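Local coordinates for protein D,D-dipeptidase/D,D-carboxypeptidase (Enterococcus faecalis, PDB 4MUQ) that hydrolyses D-Ala-D-Ala as a zinc-dependent D,D-dipeptidase of vancomycin resistance and probably also acts as a D,D-carboxypeptidase, at residues 60-65 against 137-142; 105-110 against 149-154; 128-133 against 167-172. One frame throughout, in Å; residues are numbered along the deposited sequence. Where two conformers were deposited one is given.

Contact 1 (60-65 against 137-142)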
loop_
_atom_site.group_PDB
_atom_site.type_symbol
_atom_site.label_atom_id
_atom_site.label_comp_id
_atom_site.label_asym_id
_atom_site.label_seq_id
_atom_site.Cartn_x
_atom_site.Cartn_y
_atom_site.Cartn_z
ATOM N N GLU A 60 0.096 9.558 16.416
ATOM C CA GLU A 60 -0.420 10.678 17.204
ATOM C C GLU A 60 -1.852 10.414 17.646
ATOM O O GLU A 60 -2.206 10.622 18.807
ATOM C CB GLU A 60 -0.398 11.985 16.401
ATOM C CG GLU A 60 0.989 12.539 16.087
ATOM C CD GLU A 60 0.963 13.577 14.969
ATOM O OE1 GLU A 60 -0.052 14.297 14.844
ATOM O OE2 GLU A 60 1.956 13.666 14.212
ATOM N N LYS A 61 -2.671 9.962 16.703
ATOM C CA LYS A 61 -4.105 9.812 16.937
ATOM C C LYS A 61 -4.407 8.785 18.027
ATOM O O LYS A 61 -5.301 8.993 18.854
ATOM C CB LYS A 61 -4.807 9.443 15.624
ATOM C CG LYS A 61 -6.264 8.997 15.759
ATOM C CD LYS A 61 -7.183 10.116 16.235
ATOM C CE LYS A 61 -8.625 9.859 15.803
ATOM N NZ LYS A 61 -8.988 8.410 15.864
ATOM N N ILE A 62 -3.647 7.694 18.038
ATOM C CA ILE A 62 -3.870 6.612 18.992
ATOM C C ILE A 62 -2.966 6.692 20.227
ATOM O O ILE A 62 -3.007 5.807 21.084
ATOM C CB ILE A 62 -3.677 5.229 18.328
ATOM C CG1 ILE A 62 -2.207 5.005 17.965
ATOM C CG2 ILE A 62 -4.563 5.100 17.087
ATOM C CD1 ILE A 62 -1.916 3.632 17.382
ATOM N N SER A 63 -2.156 7.747 20.314
ATOM C CA SER A 63 -1.217 7.924 21.429
ATOM C C SER A 63 -0.313 6.704 21.640
ATOM O O SER A 63 -0.197 6.181 22.753
ATOM C CB SER A 63 -1.964 8.267 22.721
ATOM O OG SER A 63 -2.724 9.452 22.563
ATOM N N ALA A 64 0.328 6.269 20.566
ATOM C CA ALA A 64 1.146 5.064 20.580
ATOM C C ALA A 64 2.387 5.230 21.453
ATOM O O ALA A 64 2.884 4.257 22.022
ATOM C CB ALA A 64 1.546 4.697 19.174
ATOM N N GLY A 65 2.879 6.461 21.557
ATOM C CA GLY A 65 4.111 6.716 22.282
ATOM C C GLY A 65 5.258 5.922 21.680
ATOM O O GLY A 65 5.586 6.076 20.504
ATOM N N ASP A 137 -3.959 -3.068 17.978
ATOM C CA ASP A 137 -5.269 -3.154 17.344
ATOM C C ASP A 137 -5.910 -1.778 17.174
ATOM O O ASP A 137 -6.675 -1.564 16.229
ATOM C CB ASP A 137 -6.213 -4.079 18.103
ATOM C CG ASP A 137 -7.277 -4.664 17.202
ATOM O OD1 ASP A 137 -6.917 -5.167 16.117
ATOM O OD2 ASP A 137 -8.470 -4.594 17.558
ATOM N N GLU A 138 -5.594 -0.848 18.068
ATOM C CA GLU A 138 -6.004 0.540 17.871
ATOM C C GLU A 138 -5.403 1.085 16.581
ATOM O O GLU A 138 -6.085 1.754 15.800
ATOM C CB GLU A 138 -5.574 1.415 19.049
ATOM C CG GLU A 138 -6.399 1.227 20.310
ATOM C CD GLU A 138 -6.162 2.335 21.324
ATOM O OE1 GLU A 138 -5.831 2.018 22.485
ATOM O OE2 GLU A 138 -6.311 3.524 20.963
ATOM N N PHE A 139 -4.130 0.788 16.339
ATOM C CA PHE A 139 -3.521 1.163 15.075
ATOM C C PHE A 139 -4.271 0.531 13.903
ATOM O O PHE A 139 -4.603 1.202 12.912
ATOM C CB PHE A 139 -2.039 0.759 15.008
ATOM C CG PHE A 139 -1.394 1.117 13.696
ATOM C CD1 PHE A 139 -0.721 2.322 13.550
ATOM C CD2 PHE A 139 -1.492 0.271 12.602
ATOM C CE1 PHE A 139 -0.151 2.679 12.332
ATOM C CE2 PHE A 139 -0.943 0.620 11.374
ATOM C CZ PHE A 139 -0.261 1.827 11.246
ATOM N N ARG A 140 -4.488 -0.777 13.999
ATOM C CA ARG A 140 -5.075 -1.535 12.907
ATOM C C ARG A 140 -6.460 -1.003 12.568
ATOM O O ARG A 140 -6.816 -0.896 11.389
ATOM C CB ARG A 140 -5.110 -3.025 13.269
ATOM C CG ARG A 140 -5.688 -3.928 12.208
ATOM C CD ARG A 140 -5.768 -5.347 12.736
ATOM N NE ARG A 140 -4.464 -6.017 12.768
ATOM C CZ ARG A 140 -3.776 -6.262 13.884
ATOM N NH1 ARG A 140 -4.225 -5.865 15.064
ATOM N NH2 ARG A 140 -2.615 -6.901 13.822
ATOM N N ARG A 141 -7.227 -0.631 13.584
ATOM C CA ARG A 141 -8.584 -0.133 13.371
ATOM C C ARG A 141 -8.617 1.313 12.855
ATOM O O ARG A 141 -9.538 1.707 12.142
ATOM C CB ARG A 141 -9.429 -0.301 14.638
ATOM C CG ARG A 141 -9.674 -1.768 15.009
ATOM C CD ARG A 141 -10.573 -1.908 16.232
ATOM N NE ARG A 141 -11.089 -3.268 16.391
ATOM C CZ ARG A 141 -12.196 -3.575 17.064
ATOM N NH1 ARG A 141 -12.913 -2.619 17.641
ATOM N NH2 ARG A 141 -12.591 -4.837 17.158
ATOM N N ALA A 142 -7.600 2.101 13.201
ATOM C CA ALA A 142 -7.507 3.487 12.721
ATOM C C ALA A 142 -6.925 3.590 11.307
ATOM O O ALA A 142 -7.240 4.519 10.555
ATOM C CB ALA A 142 -6.684 4.320 13.671
#
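The ring of Phe-139 meets Ile-62 CD1 at its edge, near the ring plane. Its other neighbours include Leu-55, Ile-58 and Ile-68, and it packs edge-to-face with Phe-169. The second flat group, the guanidinium of Arg-140, has the carboxylate of Asp-137 at its edge. Tyr-132 makes a cation-pi contact with this guanidinium. Arg-140 NH1 bonds to Asp-137 OD1 at 3.0 Å, through the lone pair anti to the other oxygen. Arg-141 NE reaches Asp-137 OD2 at 3.2 Å, so one carboxylate serves two arginines on the same helix. Arg-140 also binds backbone oxygens of Phe-130, Pro-131 and Pro-166.

Across the contact, Ile-62 does most of the work. Its CG1 sits between the backbone N and the carbonyl carbon (chi1 68°), and the extended chi2 carries CD1 to 3.7 Å from Phe-139 CB. Its other branch, CG2, lies 4.1 Å from Ala-142 CB and 3.9 Å from the backbone O of Glu-138. Glu-138 adds its carboxylate at the margin, with OE2 4.1 Å from Ile-62 CB. The two segments meet without a hydrogen bond between them.

Just beyond Ile-62 the chain turns at Ser-63, which has positive phi. Ser-63 N bonds to Glu-60 O at 3.2 Å. This is apolar packing of two helices, 49-62 ending in a Schellman motif and 134-142, in the hedgehog/DD-peptidase fold.

Contact 2 (105-110 against 149-154). With ZN (zinc ion), chain B; 2D8 ((2R)-3-[(R)-[(1S)-1-aminoethyl](hydroxy)phosphoryl]-2-methylpropanoic acid), chain D; LY0 ((2R)-3-[(R)-[(1R)-1-aminoethyl](hydroxy)phosphoryl]-2-methylpropanoic acid), chain C.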
loop_
_atom_site.group_PDB
_atom_site.type_symbol
_atom_site.label_atom_id
_atom_site.label_comp_id
_atom_site.label_asym_id
_atom_site.label_seq_id
_atom_site.Cartn_x
_atom_site.Cartn_y
_atom_site.Cartn_z
ATOM N N HIS A 105 8.987 -8.785 -6.090
ATOM C CA HIS A 105 7.543 -8.978 -5.908
ATOM C C HIS A 105 7.122 -8.557 -4.513
ATOM O O HIS A 105 6.024 -8.913 -4.057
ATOM C CB HIS A 105 7.154 -10.446 -6.137
ATOM C CG HIS A 105 7.448 -10.936 -7.519
ATOM N ND1 HIS A 105 6.470 -11.101 -8.476
ATOM C CD2 HIS A 105 8.618 -11.268 -8.118
ATOM C CE1 HIS A 105 7.020 -11.538 -9.595
ATOM N NE2 HIS A 105 8.326 -11.645 -9.404
ATOM N N SER A 106 7.986 -7.826 -3.807
ATOM C CA SER A 106 7.690 -7.360 -2.444
ATOM C C SER A 106 7.229 -5.909 -2.425
ATOM O O SER A 106 7.863 -5.037 -3.026
ATOM C CB SER A 106 8.939 -7.453 -1.574
ATOM O OG SER A 106 8.718 -6.847 -0.301
ATOM N N GLU A 107 6.124 -5.646 -1.729
ATOM C CA GLU A 107 5.687 -4.277 -1.480
ATOM C C GLU A 107 6.701 -3.471 -0.737
ATOM O O GLU A 107 6.670 -2.244 -0.791
ATOM C CB GLU A 107 4.436 -4.247 -0.611
ATOM C CG GLU A 107 3.246 -4.898 -1.211
ATOM C CD GLU A 107 1.992 -4.586 -0.428
ATOM O OE1 GLU A 107 2.025 -4.570 0.838
ATOM O OE2 GLU A 107 0.986 -4.369 -1.103
ATOM N N HIS A 108 7.601 -4.129 -0.007
ATOM C CA HIS A 108 8.596 -3.352 0.722
ATOM C C HIS A 108 9.529 -2.588 -0.219
ATOM O O HIS A 108 10.102 -1.568 0.159
ATOM C CB HIS A 108 9.395 -4.217 1.703
ATOM C CG HIS A 108 8.627 -4.563 2.934
ATOM N ND1 HIS A 108 8.620 -3.761 4.058
ATOM C CD2 HIS A 108 7.822 -5.611 3.210
ATOM C CE1 HIS A 108 7.849 -4.311 4.977
ATOM N NE2 HIS A 108 7.354 -5.439 4.493
ATOM N N GLN A 109 9.665 -3.077 -1.449
ATOM C CA GLN A 109 10.511 -2.414 -2.436
ATOM C C GLN A 109 9.868 -1.156 -3.021
ATOM O O GLN A 109 10.478 -0.481 -3.828
ATOM C CB GLN A 109 10.912 -3.384 -3.559
ATOM C CG GLN A 109 11.794 -4.545 -3.075
ATOM C CD GLN A 109 12.048 -5.557 -4.160
ATOM O OE1 GLN A 109 11.551 -6.688 -4.087
ATOM N NE2 GLN A 109 12.796 -5.164 -5.188
ATOM N N THR A 110 8.645 -0.826 -2.594
ATOM C CA THR A 110 7.966 0.378 -3.105
ATOM C C THR A 110 8.052 1.580 -2.161
ATOM O O THR A 110 7.738 2.701 -2.552
ATOM C CB THR A 110 6.451 0.160 -3.345
ATOM O OG1 THR A 110 5.792 -0.062 -2.093
ATOM C CG2 THR A 110 6.174 -1.004 -4.310
ATOM N N THR A 149 -3.852 -0.216 4.928
ATOM C CA THR A 149 -4.646 -1.436 5.017
ATOM C C THR A 149 -3.760 -2.569 5.542
ATOM O O THR A 149 -2.567 -2.609 5.236
ATOM C CB THR A 149 -5.275 -1.806 3.636
ATOM O OG1 THR A 149 -6.280 -2.811 3.809
ATOM C CG2 THR A 149 -4.224 -2.292 2.629
ATOM N N GLN A 150 -4.320 -3.493 6.313
ATOM C CA GLN A 150 -3.552 -4.686 6.659
ATOM C C GLN A 150 -3.564 -5.579 5.421
ATOM O O GLN A 150 -4.622 -5.972 4.917
ATOM C CB GLN A 150 -4.148 -5.418 7.846
ATOM C CG GLN A 150 -3.262 -6.561 8.310
ATOM C CD GLN A 150 -3.902 -7.381 9.389
ATOM O OE1 GLN A 150 -4.672 -6.871 10.208
ATOM N NE2 GLN A 150 -3.610 -8.671 9.389
ATOM N N ARG A 151 -2.382 -5.881 4.920
ATOM C CA ARG A 151 -2.248 -6.416 3.572
ATOM C C ARG A 151 -2.646 -7.874 3.403
ATOM O O ARG A 151 -3.261 -8.232 2.378
ATOM C CB ARG A 151 -0.818 -6.192 3.089
ATOM C CG ARG A 151 -0.551 -6.615 1.648
ATOM C CD ARG A 151 -1.388 -5.796 0.686
ATOM N NE ARG A 151 -1.103 -6.129 -0.711
ATOM C CZ ARG A 151 -1.699 -7.104 -1.392
ATOM N NH1 ARG A 151 -2.594 -7.888 -0.809
ATOM N NH2 ARG A 151 -1.377 -7.296 -2.665
ATOM N N TYR A 152 -2.308 -8.710 4.389
ATOM C CA TYR A 152 -2.369 -10.158 4.235
ATOM C C TYR A 152 -3.243 -10.773 5.309
ATOM O O TYR A 152 -2.788 -11.097 6.412
ATOM C CB TYR A 152 -0.949 -10.752 4.285
ATOM C CG TYR A 152 -0.017 -10.213 3.219
ATOM C CD1 TYR A 152 -0.292 -10.381 1.865
ATOM C CD2 TYR A 152 1.147 -9.535 3.561
ATOM C CE1 TYR A 152 0.547 -9.875 0.888
ATOM C CE2 TYR A 152 2.006 -9.037 2.583
ATOM C CZ TYR A 152 1.699 -9.208 1.244
ATOM O OH TYR A 152 2.528 -8.709 0.256
ATOM N N ALA A 153 -4.522 -10.927 4.990
ATOM C CA ALA A 153 -5.476 -11.505 5.922
ATOM C C ALA A 153 -5.551 -13.022 5.796
ATOM O O ALA A 153 -5.306 -13.579 4.721
ATOM C CB ALA A 153 -6.856 -10.896 5.680
ATOM N N ARG A 154 -5.915 -13.699 6.883
ATOM C CA ARG A 154 -6.071 -15.145 6.846
ATOM C C ARG A 154 -7.094 -15.587 5.792
ATOM O O ARG A 154 -6.880 -16.574 5.083
ATOM C CB ARG A 154 -6.447 -15.688 8.233
ATOM C CG ARG A 154 -6.559 -17.202 8.295
ATOM C CD ARG A 154 -6.871 -17.672 9.707
ATOM N NE ARG A 154 -8.054 -16.992 10.228
ATOM C CZ ARG A 154 -8.481 -17.067 11.482
ATOM N NH1 ARG A 154 -7.822 -17.795 12.362
ATOM N NH2 ARG A 154 -9.572 -16.401 11.850
HETATM ZN ZN ZN B . 6.260 -6.790 5.527
HETATM C C4 2D8 D . 6.583 -10.558 3.838
HETATM C C5 2D8 D . 6.152 -9.809 2.617
HETATM C C6 2D8 D . 7.371 -9.377 1.814
HETATM C C7 2D8 D . 5.227 -10.706 1.816
HETATM N N1 2D8 D . 8.481 -9.774 7.464
HETATM P P 2D8 D . 7.119 -9.502 5.213
HETATM C C1 2D8 D . 9.389 -10.813 5.454
HETATM C C2 2D8 D . 8.171 -10.503 6.302
HETATM O O31 2D8 D . 7.908 -8.313 4.618
HETATM O O32 2D8 D . 5.947 -8.893 6.047
HETATM O O61 2D8 D . 7.276 -8.332 1.193
HETATM O O62 2D8 D . 8.357 -10.094 1.790
HETATM P P LY0 C . 7.126 -9.499 5.216
HETATM C C1 LY0 C . 9.398 -10.805 5.421
HETATM N N1 LY0 C . 7.651 -11.613 6.750
HETATM C C2 LY0 C . 8.245 -10.410 6.322
HETATM C C4 LY0 C . 6.593 -10.560 3.842
HETATM C C5 LY0 C . 6.156 -9.811 2.620
HETATM C C6 LY0 C . 7.370 -9.379 1.814
HETATM C C7 LY0 C . 5.228 -10.707 1.818
HETATM O O31 LY0 C . 7.894 -8.300 4.614
HETATM O O32 LY0 C . 5.947 -8.893 6.045
HETATM O O61 LY0 C . 7.275 -8.332 1.194
HETATM O O62 LY0 C . 8.357 -10.094 1.790
HETATM O O HOH W 1 0.678 -5.428 -3.560
HETATM O O HOH W 2 4.971 -7.403 0.159
#
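Glu-107 and Arg-151 meet as a buried salt bridge beside the zinc site of this M15B peptidase. The planes of carboxylate and guanidinium are turned 63° apart. Arg-151 NE donates to Glu-107 OE2 at 2.8 Å. The oxygen lies at the edge of the guanidinium, near its plane, but the donor stands above the carboxylate plane, 52° out of it. Water 1 closes a second route, giving a proton to Glu-107 OE2 and accepting one from Arg-151 NH2.

The arginine chain bends at chi2 (63°). Its CG lies 3.4 Å above the ring plane of Tyr-152, over the ring centre. Glu-107 CG passes Tyr-152 OH at 4.1 Å, the two side chains running in opposite senses.

Glu-107 is a second-shell residue. Its OE1 binds His-168 NE2, which probably helps to orient that zinc ligand, and its OE2 also pairs with Arg-170. Ser-106, His-108 and Asp-115 match the family's SxHxxxxxxD pattern. Ser-106 OG accepts from His-108 N at 3.0 Å, forming an ST turn, while His-108 NE2 binds zinc at 2.0 Å.

The two phosphinate diastereomers share one place, and Tyr-152 OH lies 3.7 Å from their methyl C7. Water 2 sits at the edge of the Tyr-152 ring. It accepts from Glu-107 N at 2.8 Å and hydrogen-bonds Tyr-152 OH. It donates to carboxylate oxygen O61 of the phosphinate analogue at 2.7 Å.

Contact 3 (128-133 against 167-172). With ZN (zinc ion), chain B; LY0 ((2R)-3-[(R)-[(1R)-1-aminoethyl](hydroxy)phosphoryl]-2-methylpropanoic acid), chain C; 2D8 ((2R)-3-[(R)-[(1S)-1-aminoethyl](hydroxy)phosphoryl]-2-methylpropanoic acid), chain D.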
loop_
_atom_site.group_PDB
_atom_site.type_symbol
_atom_site.label_atom_id
_atom_site.label_comp_id
_atom_site.label_asym_id
_atom_site.label_seq_id
_atom_site.Cartn_x
_atom_site.Cartn_y
_atom_site.Cartn_z
ATOM N N PRO A 128 7.166 -10.278 13.329
ATOM C CA PRO A 128 7.054 -9.483 14.561
ATOM C C PRO A 128 5.676 -9.558 15.208
ATOM O O PRO A 128 4.678 -9.772 14.514
ATOM C CB PRO A 128 7.330 -8.052 14.084
ATOM C CG PRO A 128 7.005 -8.056 12.636
ATOM C CD PRO A 128 7.320 -9.431 12.129
ATOM N N ASP A 129 5.630 -9.355 16.523
ATOM C CA ASP A 129 4.385 -9.431 17.281
ATOM C C ASP A 129 3.554 -8.156 17.126
ATOM O O ASP A 129 3.977 -7.073 17.534
ATOM C CB ASP A 129 4.674 -9.699 18.766
ATOM C CG ASP A 129 3.426 -10.095 19.551
ATOM O OD1 ASP A 129 2.609 -10.884 19.023
ATOM O OD2 ASP A 129 3.267 -9.620 20.695
ATOM N N PHE A 130 2.368 -8.300 16.544
ATOM C CA PHE A 130 1.442 -7.179 16.379
ATOM C C PHE A 130 0.030 -7.720 16.588
ATOM O O PHE A 130 -0.700 -7.969 15.622
ATOM C CB PHE A 130 1.605 -6.533 15.000
ATOM C CG PHE A 130 1.183 -5.084 14.948
ATOM C CD1 PHE A 130 1.911 -4.116 15.628
ATOM C CD2 PHE A 130 0.071 -4.691 14.221
ATOM C CE1 PHE A 130 1.527 -2.776 15.585
ATOM C CE2 PHE A 130 -0.315 -3.357 14.179
ATOM C CZ PHE A 130 0.410 -2.404 14.857
ATOM N N PRO A 131 -0.344 -7.920 17.856
ATOM C CA PRO A 131 -1.584 -8.636 18.183
ATOM C C PRO A 131 -2.861 -7.879 17.825
ATOM O O PRO A 131 -2.841 -6.714 17.421
ATOM C CB PRO A 131 -1.480 -8.870 19.702
ATOM C CG PRO A 131 -0.495 -7.868 20.202
ATOM C CD PRO A 131 0.457 -7.605 19.054
ATOM N N TYR A 132 -3.978 -8.585 17.960
ATOM C CA TYR A 132 -5.290 -8.031 17.671
ATOM C C TYR A 132 -5.916 -7.542 18.975
ATOM O O TYR A 132 -7.128 -7.661 19.188
ATOM C CB TYR A 132 -6.171 -9.083 16.986
ATOM C CG TYR A 132 -5.727 -9.414 15.574
ATOM C CD1 TYR A 132 -6.255 -8.735 14.485
ATOM C CD2 TYR A 132 -4.762 -10.395 15.335
ATOM C CE1 TYR A 132 -5.863 -9.029 13.208
ATOM C CE2 TYR A 132 -4.358 -10.695 14.049
ATOM C CZ TYR A 132 -4.904 -9.992 12.982
ATOM O OH TYR A 132 -4.531 -10.261 11.691
ATOM N N ASP A 133 -5.062 -7.010 19.848
ATOM C CA ASP A 133 -5.460 -6.417 21.117
ATOM C C ASP A 133 -4.683 -5.143 21.369
ATOM O O ASP A 133 -3.661 -4.895 20.728
ATOM C CB ASP A 133 -5.151 -7.369 22.267
ATOM C CG ASP A 133 -5.887 -8.660 22.149
ATOM O OD1 ASP A 133 -7.126 -8.612 22.235
ATOM O OD2 ASP A 133 -5.230 -9.705 21.962
ATOM N N TRP A 167 1.230 -8.164 10.999
ATOM C CA TRP A 167 2.143 -7.026 11.188
ATOM C C TRP A 167 2.392 -6.141 9.974
ATOM O O TRP A 167 3.005 -5.089 10.128
ATOM C CB TRP A 167 3.511 -7.541 11.643
ATOM C CG TRP A 167 4.098 -8.508 10.643
ATOM C CD1 TRP A 167 4.770 -8.201 9.489
ATOM C CD2 TRP A 167 4.032 -9.941 10.698
ATOM N NE1 TRP A 167 5.122 -9.354 8.828
ATOM C CE2 TRP A 167 4.687 -10.436 9.550
ATOM C CE3 TRP A 167 3.476 -10.852 11.604
ATOM C CZ2 TRP A 167 4.798 -11.802 9.283
ATOM C CZ3 TRP A 167 3.595 -12.216 11.341
ATOM C CH2 TRP A 167 4.237 -12.672 10.178
ATOM N N HIS A 168 1.977 -6.574 8.784
ATOM C CA HIS A 168 2.357 -5.915 7.533
ATOM C C HIS A 168 1.252 -5.004 7.007
ATOM O O HIS A 168 0.141 -5.460 6.699
ATOM C CB HIS A 168 2.763 -6.976 6.495
ATOM C CG HIS A 168 3.133 -6.421 5.154
ATOM N ND1 HIS A 168 4.408 -6.522 4.628
ATOM C CD2 HIS A 168 2.380 -5.816 4.208
ATOM C CE1 HIS A 168 4.421 -5.978 3.421
ATOM N NE2 HIS A 168 3.201 -5.552 3.143
ATOM N N PHE A 169 1.570 -3.716 6.894
ATOM C CA PHE A 169 0.580 -2.725 6.463
ATOM C C PHE A 169 1.028 -2.046 5.189
ATOM O O PHE A 169 2.205 -1.755 5.004
ATOM C CB PHE A 169 0.329 -1.704 7.585
ATOM C CG PHE A 169 -0.413 -2.293 8.736
ATOM C CD1 PHE A 169 -1.793 -2.173 8.811
ATOM C CD2 PHE A 169 0.248 -3.042 9.695
ATOM C CE1 PHE A 169 -2.512 -2.748 9.855
ATOM C CE2 PHE A 169 -0.459 -3.630 10.736
ATOM C CZ PHE A 169 -1.847 -3.479 10.812
ATOM N N ARG A 170 0.068 -1.806 4.306
ATOM C CA ARG A 170 0.337 -1.215 2.999
ATOM C C ARG A 170 -0.409 0.103 2.855
ATOM O O ARG A 170 -1.615 0.169 3.135
ATOM C CB ARG A 170 -0.105 -2.200 1.904
ATOM C CG ARG A 170 -0.283 -1.600 0.503
ATOM C CD ARG A 170 1.003 -1.083 -0.115
ATOM N NE ARG A 170 0.664 -0.333 -1.324
ATOM C CZ ARG A 170 0.566 -0.865 -2.538
ATOM N NH1 ARG A 170 0.833 -2.147 -2.741
ATOM N NH2 ARG A 170 0.205 -0.094 -3.565
ATOM N N TYR A 171 0.305 1.152 2.459
ATOM C CA TYR A 171 -0.341 2.420 2.150
ATOM C C TYR A 171 -0.890 2.389 0.731
ATOM O O TYR A 171 -0.133 2.164 -0.225
ATOM C CB TYR A 171 0.652 3.563 2.282
ATOM C CG TYR A 171 0.042 4.920 2.048
ATOM C CD1 TYR A 171 -0.650 5.558 3.057
ATOM C CD2 TYR A 171 0.163 5.553 0.818
ATOM C CE1 TYR A 171 -1.209 6.805 2.853
ATOM C CE2 TYR A 171 -0.383 6.811 0.605
ATOM C CZ TYR A 171 -1.070 7.424 1.630
ATOM O OH TYR A 171 -1.633 8.671 1.442
ATOM N N VAL A 172 -2.197 2.637 0.598
ATOM C CA VAL A 172 -2.842 2.807 -0.712
ATOM C C VAL A 172 -3.418 4.203 -0.864
ATOM O O VAL A 172 -3.772 4.619 -1.974
ATOM C CB VAL A 172 -3.955 1.770 -0.964
ATOM C CG1 VAL A 172 -3.357 0.384 -1.148
ATOM C CG2 VAL A 172 -4.982 1.781 0.164
HETATM ZN ZN ZN B . 6.260 -6.790 5.527
HETATM P P LY0 C . 7.126 -9.499 5.216
HETATM C C1 LY0 C . 9.398 -10.805 5.421
HETATM N N1 LY0 C . 7.651 -11.613 6.750
HETATM C C2 LY0 C . 8.245 -10.410 6.322
HETATM C C4 LY0 C . 6.593 -10.560 3.842
HETATM C C5 LY0 C . 6.156 -9.811 2.620
HETATM C C6 LY0 C . 7.370 -9.379 1.814
HETATM C C7 LY0 C . 5.228 -10.707 1.818
HETATM O O31 LY0 C . 7.894 -8.300 4.614
HETATM O O32 LY0 C . 5.947 -8.893 6.045
HETATM O O61 LY0 C . 7.275 -8.332 1.194
HETATM O O62 LY0 C . 8.357 -10.094 1.790
HETATM C C4 2D8 D . 6.583 -10.558 3.838
HETATM C C5 2D8 D . 6.152 -9.809 2.617
HETATM C C6 2D8 D . 7.371 -9.377 1.814
HETATM C C7 2D8 D . 5.227 -10.706 1.816
HETATM N N1 2D8 D . 8.481 -9.774 7.464
HETATM P P 2D8 D . 7.119 -9.502 5.213
HETATM C C1 2D8 D . 9.389 -10.813 5.454
HETATM C C2 2D8 D . 8.171 -10.503 6.302
HETATM O O31 2D8 D . 7.908 -8.313 4.618
HETATM O O32 2D8 D . 5.947 -8.893 6.047
HETATM O O61 2D8 D . 7.276 -8.332 1.193
HETATM O O62 2D8 D . 8.357 -10.094 1.790
#
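Trp-167 packs against Pro-128 and Phe-130 at one end of the zinc-site strand 168-171. This strand belongs to the four-stranded antiparallel sheet of the hedgehog/DD-peptidase fold, lying between strands 113-118 and 148-150. Pro-128 of loop 128-133 lies over one face of the indole, and the loop leads into helix 134-142.

Trp-167 can be followed outward. CB lies 3.7 Å from Pro-128 CG and also touches Phe-130 CB. At CG the chain has chi1 58°, between the backbone N and the carbonyl carbon, which turns one face of the indole to Pro-128. Trp-167 CG is 3.6 Å from Pro-128 CG. Pro-128 CD stands 3.6 Å from the centroid of the five-membered ring of Trp-167, almost along the ring normal, a CH-pi contact. The two side chains cross at about a right angle. On the benzene side, Trp-167 CE3 comes 3.3 Å from the backbone O of Pro-128. Trp-167 CZ2 is 3.8 Å from N1 of the phosphinate analogue LY0; in the other diastereomer, 2D8, this amine points elsewhere. At the pyrrole edge, NE1 turns to the phosphinate.

Next along the strand, His-168 gives ND1 to zinc at 2.1 Å, and its side chain leaves on the side away from the loop. Phe-169 points back toward the loop. Its CE2 meets Phe-130 CE2 at 3.5 Å, with the ring planes at 75°. The strand thus turns its zinc ligand to one side and an apolar pair to the loop side. Phe-130 is further enclosed by Leu-116 and Cys-136.

No hydrogen bond joins the two segments. Trp-167 is tied instead to the bound phosphinate: its NE1 donates to O32, a zinc-bound oxygen at the indole edge, at 2.9 Å and 154°.

The three contacts lie in one peptidase domain, and their segments alternate along the chain: 60-65, 105-110, 128-133, 137-142, 149-154, 167-172. Contacts 2 and 3 have centres about 10 Å apart and reach neighbouring strands, 148-150 and 168-171, of one antiparallel sheet. Both touch the zinc and the bound phosphinates: His-108 comes from the loop before strand 113-118, and His-168 from strand 168-171. Contact 1 is a helix pair, with its centre about 11 Å from contact 3 and about 20 Å from contact 2. The side chain of Phe-139 is about 12 Å from the zinc. Arg-140 ties helix 134-142 both to the loop of contact 3 and to Gln-150 of contact 2.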